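RNA-dependent RNA polymerase (PDB 6DX2) probably carries out viral RNA synthesis as a whole protein, while this piece is its OTU-type cysteine protease domain, a deubiquitinase of the nairovirus vOTU class. Local coordinates at residues V47-L50 with S54-E57; K62-S67 with K110-T115. All coordinates share one frame; numbering follows the deposited sequence.

How the interactions relate
Both contacts lie at the surface of the OTU domain and both involve its helical part, with helices 42-52 and 58-71 following each other along the chain. Interaction 1 is local and polar: the hydroxyl of Ser48, on helix 42-52, grips the backbone of the loop that leads into helix 58-71, and a little apolar packing lies beside it. Interaction 2 begins once that loop has become helix 58-71 and joins segments 43 residues apart, laying one threonine methyl against the end of helix 102-112; the touch between the two segments is purely apolar. Their centres are about 14 Å apart, and interaction 1 buries about twice as much surface.

Interaction 1 (V47-L50 with S54-E57); sequences VSFL and SLSE
Ser48 OG donates a hydrogen bond of 2.8 Å to Ser54 O, approaching the carbonyl 30° out of its plane. The same hydroxyl accepts a weak bond, Glu57 N to Ser48 OG, 3.2 Å, with an angle of only 131° at the hydrogen. One buried side-chain oxygen thus holds two backbone groups of the loop: CB of Ser48 points at the loop, and chi1 of -177° sets OG anti to N, beside the carbonyl carbon, where it meets both. Within the loop, Ser54 OG takes the amide of Ser56 almost straight, N to OG 3.1 Å, closing an ST turn. Phe49 CA adds a CH...O contact to Ser54 O at 3.5 Å. Farther out, Leu55 CD2 packs against Phe49 CB at 4.0 Å and lies oblique to the ring. Phe49 joins helix 42-52 to strand 150-156 through Pro153 and Gln155, while Leu55 rests on Val36 and Pro37 of another loop. Glu57 occupies the N-cap position of helix 58-71, and its carbonyl oxygen bonds to Ser60 OG. The serine hydroxyl and the ST turn brace the short connection between helices 42-52 and 58-71 in the OTU-like cysteine protease domain.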
ATOM      1  N   VAL A  47      -3.345  -1.414   6.505  1.00 29.55           N
ATOM      2  CA  VAL A  47      -2.350  -2.486   6.494  1.00 28.13           C
ATOM      3  C   VAL A  47      -2.490  -3.344   7.743  1.00 30.64           C
ATOM      4  O   VAL A  47      -2.487  -4.580   7.662  1.00 30.27           O
ATOM      5  CB  VAL A  47      -0.945  -1.885   6.381  1.00 29.97           C
ATOM      6  CG1 VAL A  47       0.117  -2.970   6.706  1.00 40.34           C
ATOM      7  CG2 VAL A  47      -0.823  -1.359   4.974  1.00 30.34           C
ATOM      8  N   SER A  48      -2.713  -2.702   8.914  1.00 28.97           N
ATOM      9  CA  SER A  48      -2.891  -3.486  10.123  1.00 27.42           C
ATOM     10  C   SER A  48      -4.131  -4.388   9.992  1.00 33.65           C
ATOM     11  O   SER A  48      -4.112  -5.554  10.394  1.00 30.32           O
ATOM     12  CB  SER A  48      -3.032  -2.565  11.345  1.00 31.06           C
ATOM     13  OG  SER A  48      -3.143  -3.298  12.563  1.00 34.03           O
ATOM     14  N   PHE A  49      -5.223  -3.850   9.441  1.00 28.11           N
ATOM     15  CA  PHE A  49      -6.423  -4.676   9.299  1.00 30.69           C
ATOM     16  C   PHE A  49      -6.135  -5.920   8.475  1.00 30.49           C
ATOM     17  O   PHE A  49      -6.598  -7.022   8.826  1.00 32.78           O
ATOM     18  CB  PHE A  49      -7.564  -3.898   8.636  1.00 31.87           C
ATOM     19  CG  PHE A  49      -8.853  -4.726   8.574  1.00 36.95           C
ATOM     20  CD1 PHE A  49      -9.595  -4.937   9.713  1.00 44.92           C
ATOM     21  CD2 PHE A  49      -9.210  -5.378   7.405  1.00 35.93           C
ATOM     22  CE1 PHE A  49     -10.779  -5.723   9.690  1.00 49.27           C
ATOM     23  CE2 PHE A  49     -10.363  -6.170   7.372  1.00 43.32           C
ATOM     24  CZ  PHE A  49     -11.136  -6.327   8.522  1.00 51.08           C
ATOM     25  N   LEU A  50      -5.405  -5.745   7.371  1.00 30.22           N
ATOM     26  CA  LEU A  50      -5.146  -6.869   6.472  1.00 30.75           C
ATOM     27  C   LEU A  50      -4.161  -7.863   7.059  1.00 32.34           C
ATOM     28  O   LEU A  50      -4.257  -9.066   6.744  1.00 36.56           O
ATOM     29  CB  LEU A  50      -4.665  -6.360   5.132  1.00 28.41           C
ATOM     30  CG  LEU A  50      -5.777  -5.635   4.358  1.00 28.49           C
ATOM     31  CD1 LEU A  50      -5.198  -5.000   3.141  1.00 31.48           C
ATOM     32  CD2 LEU A  50      -6.931  -6.602   3.930  1.00 33.58           C
ATOM     33  N   SER A  54      -7.228  -6.503  12.785  1.00 41.70           N
ATOM     34  CA  SER A  54      -7.368  -5.588  13.893  1.00 38.20           C
ATOM     35  C   SER A  54      -6.617  -4.327  13.503  1.00 37.25           C
ATOM     36  O   SER A  54      -5.695  -4.377  12.693  1.00 34.81           O
ATOM     37  CB  SER A  54      -6.792  -6.189  15.172  1.00 46.02           C
ATOM     38  OG  SER A  54      -6.530  -5.182  16.127  1.00 52.97           O
ATOM     39  N   LEU A  55      -7.023  -3.194  14.100  1.00 44.29           N
ATOM     40  CA  LEU A  55      -6.355  -1.931  13.842  1.00 39.76           C
ATOM     41  C   LEU A  55      -5.234  -1.656  14.829  1.00 45.10           C
ATOM     42  O   LEU A  55      -4.463  -0.699  14.637  1.00 40.27           O
ATOM     43  CB  LEU A  55      -7.369  -0.776  13.906  1.00 39.20           C
ATOM     44  CG  LEU A  55      -8.561  -0.857  12.968  1.00 45.54           C
ATOM     45  CD1 LEU A  55      -9.321   0.431  12.951  1.00 44.81           C
ATOM     46  CD2 LEU A  55      -8.097  -1.212  11.537  1.00 41.27           C
ATOM     47  N   SER A  56      -5.123  -2.477  15.865  1.00 40.35           N
ATOM     48  CA  SER A  56      -4.303  -2.092  17.008  1.00 49.57           C
ATOM     49  C   SER A  56      -2.810  -2.137  16.730  1.00 45.00           C
ATOM     50  O   SER A  56      -2.049  -1.606  17.552  1.00 47.89           O
ATOM     51  CB  SER A  56      -4.618  -2.983  18.203  1.00 56.75           C
ATOM     52  OG  SER A  56      -4.193  -4.308  17.967  1.00 62.18           O
ATOM     53  N   GLU A  57      -2.383  -2.767  15.627  1.00 43.00           N
ATOM     54  CA  GLU A  57      -0.982  -2.923  15.267  1.00 37.27           C
ATOM     55  C   GLU A  57      -0.465  -1.812  14.350  1.00 33.46           C
ATOM     56  O   GLU A  57       0.674  -1.880  13.878  1.00 37.58           O
ATOM     57  CB  GLU A  57      -0.775  -4.284  14.617  1.00 37.68           C
ATOM     58  CG  GLU A  57      -0.931  -5.420  15.600  1.00 45.02           C
ATOM     59  CD  GLU A  57      -2.373  -5.894  15.771  1.00 51.13           C
ATOM     60  OE1 GLU A  57      -3.285  -5.349  15.112  1.00 48.04           O
ATOM     61  OE2 GLU A  57      -2.603  -6.815  16.588  1.00 55.50           O
TER

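Interaction 2 (K62-S67 with K110-T115); sequences KNTIAS and KALNIT
Chi1 of Thr64, -67°, sets OG1 beside the backbone N and anti to the carbonyl carbon, and so places CG2 anti to that N, toward helix 102-112. Leu112 has CG anti to the carbonyl carbon, and chi2 of -177° sends CD1 out along the extended chain, leaving CD2 as the branch bent back toward Thr64 CG2, even though the leucine CB does not point that way. The result is a small helix-helix contact in the helical part of the OTU fold, where helix 58-71 passes the C-terminal end of helix 102-112. Thr64 CG2 sits 4.0 Å from Ala111 CB, methyl to methyl, and its other neighbour is the leucine branch, whose side chain crosses that of the threonine at about a right angle. All of this is van der Waals packing, and only 114 Å² is buried in total. The polar half of Thr64 is used within its own helix: OG1 makes a weak hydrogen bond to Ser60 O, one turn back, and the carbonyl oxygen of Thr64 accepts a bond from Ser67 OG at 3.0 Å. The two helices meet more broadly beside this point, since Phe68 touches Lys110 and Ala111 and Ile65 packs on Glu104, Ile107 and Leu108, while also reaching Tyr89 and Met93 of helix 86-93. Just past the contact, Asn113 takes a positive phi of 57° and turns the chain out of the helix, toward strand 116-121 of the sheet. The closest approach between the two segments is methyl on methyl, Thr64 CG2 to Leu112 CD2, at 3.8 Å.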
ATOM      1  N   LYS A  62       4.395   1.075  11.497  1.00 38.14           N
ATOM      2  CA  LYS A  62       5.286   2.221  11.330  1.00 39.67           C
ATOM      3  C   LYS A  62       6.681   1.923  11.836  1.00 37.10           C
ATOM      4  O   LYS A  62       7.664   2.395  11.260  1.00 39.67           O
ATOM      5  CB  LYS A  62       4.747   3.453  12.076  1.00 40.14           C
ATOM      6  CG  LYS A  62       3.540   4.075  11.349  1.00 41.95           C
ATOM      7  CD  LYS A  62       3.142   5.353  12.077  1.00 44.21           C
ATOM      8  CE  LYS A  62       2.713   6.373  11.082  1.00 39.16           C
ATOM      9  NZ  LYS A  62       2.493   7.675  11.713  1.00 34.92           N
ATOM     10  N   ASN A  63       6.791   1.234  12.988  1.00 36.29           N
ATOM     11  CA  ASN A  63       8.117   0.968  13.536  1.00 37.42           C
ATOM     12  C   ASN A  63       8.903   0.033  12.631  1.00 36.17           C
ATOM     13  O   ASN A  63      10.124   0.186  12.481  1.00 38.56           O
ATOM     14  CB  ASN A  63       8.001   0.390  14.950  1.00 43.84           C
ATOM     15  CG  ASN A  63       7.513   1.432  15.952  1.00 49.56           C
ATOM     16  OD1 ASN A  63       7.708   2.620  15.743  1.00 49.25           O
ATOM     17  ND2 ASN A  63       6.888   0.988  17.036  1.00 50.26           N
ATOM     18  N   THR A  64       8.203  -0.924  12.014  1.00 35.56           N
ATOM     19  CA  THR A  64       8.823  -1.822  11.054  1.00 38.24           C
ATOM     20  C   THR A  64       9.325  -1.050   9.844  1.00 35.53           C
ATOM     21  O   THR A  64      10.469  -1.241   9.408  1.00 35.79           O
ATOM     22  CB  THR A  64       7.817  -2.901  10.655  1.00 37.45           C
ATOM     23  OG1 THR A  64       7.571  -3.726  11.801  1.00 37.69           O
ATOM     24  CG2 THR A  64       8.411  -3.743   9.565  1.00 42.77           C
ATOM     25  N   ILE A  65       8.512  -0.114   9.350  1.00 36.54           N
ATOM     26  CA  ILE A  65       8.941   0.730   8.234  1.00 36.90           C
ATOM     27  C   ILE A  65      10.166   1.543   8.633  1.00 34.22           C
ATOM     28  O   ILE A  65      11.121   1.713   7.858  1.00 36.55           O
ATOM     29  CB  ILE A  65       7.793   1.654   7.812  1.00 35.20           C
ATOM     30  CG1 ILE A  65       6.674   0.832   7.198  1.00 30.90           C
ATOM     31  CG2 ILE A  65       8.292   2.750   6.824  1.00 38.98           C
ATOM     32  CD1 ILE A  65       5.412   1.703   7.022  1.00 33.13           C
ATOM     33  N   ALA A  66      10.152   2.069   9.849  1.00 34.09           N
ATOM     34  CA  ALA A  66      11.247   2.901  10.275  1.00 34.96           C
ATOM     35  C   ALA A  66      12.533   2.082  10.355  1.00 38.07           C
ATOM     36  O   ALA A  66      13.599   2.573  10.003  1.00 41.32           O
ATOM     37  CB  ALA A  66      10.909   3.549  11.619  1.00 35.33           C
ATOM     38  N   SER A  67      12.440   0.822  10.807  1.00 42.67           N
ATOM     39  CA  SER A  67      13.640   0.001  10.917  1.00 48.61           C
ATOM     40  C   SER A  67      14.209  -0.280   9.538  1.00 40.30           C
ATOM     41  O   SER A  67      15.443  -0.236   9.347  1.00 43.26           O
ATOM     42  CB  SER A  67      13.342  -1.317  11.652  1.00 44.97           C
ATOM     43  OG  SER A  67      12.869  -2.328  10.760  1.00 47.27           O
ATOM     44  N   LYS A 110       9.021  -4.430   0.965  1.00 31.29           N
ATOM     45  CA  LYS A 110      10.339  -4.987   1.215  1.00 34.19           C
ATOM     46  C   LYS A 110      10.506  -5.395   2.685  1.00 35.16           C
ATOM     47  O   LYS A 110      11.096  -6.438   2.978  1.00 36.65           O
ATOM     48  CB  LYS A 110      11.417  -3.971   0.816  1.00 36.19           C
ATOM     49  CG  LYS A 110      11.364  -3.569  -0.668  1.00 36.90           C
ATOM     50  CD  LYS A 110      12.158  -2.312  -1.014  1.00 41.85           C
ATOM     51  CE  LYS A 110      11.982  -1.986  -2.534  1.00 42.90           C
ATOM     52  NZ  LYS A 110      13.070  -1.084  -3.052  1.00 53.29           N
ATOM     53  N   ALA A 111       9.996  -4.592   3.625  1.00 31.17           N
ATOM     54  CA  ALA A 111      10.330  -4.865   5.019  1.00 34.09           C
ATOM     55  C   ALA A 111       9.694  -6.156   5.511  1.00 32.03           C
ATOM     56  O   ALA A 111      10.240  -6.821   6.404  1.00 34.02           O
ATOM     57  CB  ALA A 111       9.914  -3.678   5.888  1.00 34.56           C
ATOM     58  N   LEU A 112       8.503  -6.497   4.988  1.00 31.59           N
ATOM     59  CA  LEU A 112       7.786  -7.672   5.436  1.00 29.16           C
ATOM     60  C   LEU A 112       7.754  -8.777   4.399  1.00 35.78           C
ATOM     61  O   LEU A 112       7.167  -9.836   4.676  1.00 33.49           O
ATOM     62  CB  LEU A 112       6.330  -7.269   5.821  1.00 30.96           C
ATOM     63  CG  LEU A 112       6.245  -6.401   7.059  1.00 32.52           C
ATOM     64  CD1 LEU A 112       4.743  -6.154   7.353  1.00 34.36           C
ATOM     65  CD2 LEU A 112       6.930  -7.042   8.273  1.00 37.82           C
ATOM     66  N   ASN A 113       8.391  -8.591   3.240  1.00 33.47           N
ATOM     67  CA  ASN A 113       8.369  -9.630   2.197  1.00 36.95           C
ATOM     68  C   ASN A 113       6.936  -9.962   1.835  1.00 43.29           C
ATOM     69  O   ASN A 113       6.495 -11.125   1.815  1.00 40.76           O
ATOM     70  CB  ASN A 113       9.135 -10.881   2.630  1.00 35.33           C
ATOM     71  CG  ASN A 113      10.598 -10.666   2.519  1.00 38.85           C
ATOM     72  OD1 ASN A 113      11.249 -10.206   3.472  1.00 48.67           O
ATOM     73  ND2 ASN A 113      11.123 -10.911   1.326  1.00 42.96           N
ATOM     74  N   ILE A 114       6.187  -8.909   1.583  1.00 33.74           N
ATOM     75  CA  ILE A 114       4.820  -9.045   1.146  1.00 36.06           C
ATOM     76  C   ILE A 114       4.672  -8.166  -0.087  1.00 34.56           C
ATOM     77  O   ILE A 114       5.544  -7.369  -0.442  1.00 35.19           O
ATOM     78  CB  ILE A 114       3.790  -8.660   2.240  1.00 35.75           C
ATOM     79  CG1 ILE A 114       4.002  -7.221   2.653  1.00 33.90           C
ATOM     80  CG2 ILE A 114       3.912  -9.605   3.460  1.00 39.72           C
ATOM     81  CD1 ILE A 114       3.096  -6.668   3.817  1.00 39.28           C
ATOM     82  N   THR A 115       3.548  -8.354  -0.751  1.00 32.33           N
ATOM     83  CA  THR A 115       3.225  -7.547  -1.913  1.00 30.41           C
ATOM     84  C   THR A 115       2.087  -6.638  -1.515  1.00 27.88           C
ATOM     85  O   THR A 115       1.145  -7.092  -0.831  1.00 30.08           O
ATOM     86  CB  THR A 115       2.859  -8.474  -3.084  1.00 33.09           C
ATOM     87  OG1 THR A 115       4.070  -9.150  -3.498  1.00 33.97           O
ATOM     88  CG2 THR A 115       2.370  -7.693  -4.323  1.00 34.78           C
TER